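AP endonuclease, family 2 (Brucella melitensis biovar Abortus, PDB 3NGF) binds manganese and probably acts as a hydroxypyruvate isomerase with a TIM-barrel fold, related in sequence to family 2 AP endonucleases. Local coordinates at residues 92-95 against 96-99. Residues are numbered along the deposited sequence; the frame is centred on the assembly and turned at random.
Sequences RDNV and DIAL
The flat groups here are the carboxylates of D93 and D96 and the carboxamide of N94. The D96 carboxylate lies near the carbonyl oxygens of R92 and D93; OD2 is 3.8 Å from R92 O, acceptor facing acceptor without a hydrogen bond. D93 OD1 comes no nearer to D96 OD2 than 4.5 Å. A water bridges the two like-charged groups, donating to D93 OD1 at 2.9 Å and, weakly, to D96 OD2. Q89 also hydrogen-bonds D93 OD1, and D96 OD1 makes a long, weak ion pair with K139, which probably eases the repulsion. N94 and I97 run side by side: with CG1 anti to the carbonyl carbon (chi1 -67°) and the chain then extended, I97 brings CD1 alongside N94 OD1, at 3.9 Å. The i to i+4 hydrogen bonds vary in length. D96 N to R92 O (3.5 Å) and I97 N to D93 O (3.4 Å) are weak. A98 N to N94 O is 2.9 Å, with 171° at the hydrogen. L99 N to V95 O is 2.8 Å. These two turns belong to helix 88-104, which precedes barrel strand 109-111; R92, V95 and L99 pack against helix 122-140, N94 meets P70 and M81, and I97 and A98 meet Y46, all three in loops.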
ATOM      1  N   ARG A  92       6.406 -17.981  -2.288  1.00 11.40           N
ATOM      2  CA  ARG A  92       6.922 -18.020  -3.664  1.00 12.23           C
ATOM      3  C   ARG A  92       5.833 -18.301  -4.694  1.00 13.26           C
ATOM      4  O   ARG A  92       5.742 -17.612  -5.732  1.00 13.98           O
ATOM      5  CB  ARG A  92       8.047 -19.039  -3.803  1.00 12.67           C
ATOM      6  CG  ARG A  92       9.299 -18.624  -3.018  1.00 13.51           C
ATOM      7  CD  ARG A  92      10.402 -19.720  -2.979  1.00 14.67           C
ATOM      8  NE  ARG A  92      11.601 -19.126  -2.401  1.00 14.55           N
ATOM      9  CZ  ARG A  92      12.820 -19.147  -2.914  1.00 13.16           C
ATOM     10  NH1 ARG A  92      13.101 -19.840  -4.022  1.00 14.60           N
ATOM     11  NH2 ARG A  92      13.784 -18.488  -2.281  1.00 15.93           N
ATOM     12  N   ASP A  93       4.980 -19.261  -4.388  1.00 13.73           N
ATOM     13  CA  ASP A  93       3.849 -19.549  -5.256  1.00 15.02           C
ATOM     14  C   ASP A  93       2.895 -18.349  -5.347  1.00 13.86           C
ATOM     15  O   ASP A  93       2.348 -18.061  -6.404  1.00 14.56           O
ATOM     16  CB  ASP A  93       3.102 -20.794  -4.787  1.00 15.58           C
ATOM     17  CG  ASP A  93       3.919 -22.049  -4.931  1.00 18.03           C
ATOM     18  OD1 ASP A  93       4.923 -22.055  -5.687  1.00 20.35           O
ATOM     19  OD2 ASP A  93       3.533 -23.039  -4.293  1.00 19.41           O
ATOM     20  N   ASN A  94       2.735 -17.630  -4.245  1.00 13.26           N
ATOM     21  CA  ASN A  94       1.870 -16.431  -4.219  1.00 12.28           C
ATOM     22  C   ASN A  94       2.453 -15.270  -5.022  1.00 12.47           C
ATOM     23  O   ASN A  94       1.719 -14.414  -5.556  1.00 11.20           O
ATOM     24  CB  ASN A  94       1.612 -16.028  -2.766  1.00 11.88           C
ATOM     25  CG  ASN A  94       0.578 -16.930  -2.077  1.00 11.90           C
ATOM     26  OD1 ASN A  94      -0.183 -17.646  -2.730  1.00 14.94           O
ATOM     27  ND2 ASN A  94       0.511 -16.842  -0.741  1.00 11.94           N
ATOM     28  N   VAL A  95       3.771 -15.229  -5.161  1.00 12.80           N
ATOM     29  CA  VAL A  95       4.387 -14.236  -6.025  1.00 13.85           C
ATOM     30  C   VAL A  95       3.980 -14.420  -7.482  1.00 14.48           C
ATOM     31  O   VAL A  95       3.732 -13.429  -8.174  1.00 13.49           O
ATOM     32  CB  VAL A  95       5.927 -14.218  -5.897  1.00 13.85           C
ATOM     33  CG1 VAL A  95       6.572 -13.242  -6.956  1.00 15.81           C
ATOM     34  CG2 VAL A  95       6.304 -13.808  -4.498  1.00 14.96           C
ATOM     35  N   ASP A  96       3.921 -15.673  -7.936  0.50 15.19           N
ATOM     36  CA  ASP A  96       3.484 -15.994  -9.300  0.50 15.82           C
ATOM     37  C   ASP A  96       2.077 -15.469  -9.567  0.50 15.33           C
ATOM     38  O   ASP A  96       1.812 -14.880 -10.620  0.50 14.99           O
ATOM     39  CB  ASP A  96       3.513 -17.510  -9.546  0.50 17.36           C
ATOM     40  CG  ASP A  96       4.925 -18.071  -9.609  0.50 18.25           C
ATOM     41  OD1 ASP A  96       5.823 -17.372 -10.104  0.50 19.15           O
ATOM     42  OD2 ASP A  96       5.142 -19.223  -9.165  0.50 22.29           O
ATOM     43  N   ILE A  97       1.193 -15.691  -8.601  1.00 14.50           N
ATOM     44  CA  ILE A  97      -0.193 -15.295  -8.680  1.00 13.63           C
ATOM     45  C   ILE A  97      -0.286 -13.772  -8.729  1.00 12.69           C
ATOM     46  O   ILE A  97      -0.954 -13.219  -9.602  1.00 11.50           O
ATOM     47  CB  ILE A  97      -0.999 -15.827  -7.467  1.00 14.15           C
ATOM     48  CG1 ILE A  97      -1.091 -17.362  -7.497  1.00 16.06           C
ATOM     49  CG2 ILE A  97      -2.422 -15.245  -7.464  1.00 12.87           C
ATOM     50  CD1 ILE A  97      -1.811 -17.950  -6.276  1.00 18.16           C
ATOM     51  N   ALA A  98       0.422 -13.101  -7.812  1.00 11.25           N
ATOM     52  CA  ALA A  98       0.488 -11.625  -7.823  1.00 11.06           C
ATOM     53  C   ALA A  98       1.036 -11.048  -9.149  1.00 11.49           C
ATOM     54  O   ALA A  98       0.489 -10.076  -9.668  1.00 11.27           O
ATOM     55  CB  ALA A  98       1.324 -11.132  -6.639  1.00  9.74           C
ATOM     56  N   LEU A  99       2.077 -11.677  -9.687  1.00 12.08           N
ATOM     57  CA  LEU A  99       2.710 -11.278 -10.959  1.00 12.51           C
ATOM     58  C   LEU A  99       1.726 -11.394 -12.119  1.00 12.92           C
ATOM     59  O   LEU A  99       1.640 -10.465 -12.940  1.00 11.93           O
ATOM     60  CB  LEU A  99       4.004 -12.081 -11.225  1.00 13.47           C
ATOM     61  CG  LEU A  99       4.826 -11.771 -12.485  1.00 15.46           C
ATOM     62  CD1 LEU A  99       5.171 -10.277 -12.584  1.00 14.82           C
ATOM     63  CD2 LEU A  99       6.109 -12.643 -12.564  1.00 17.99           C
TER
HETATM   64  O   HOH W   1       7.193 -20.643  -6.844  1.00 27.64           O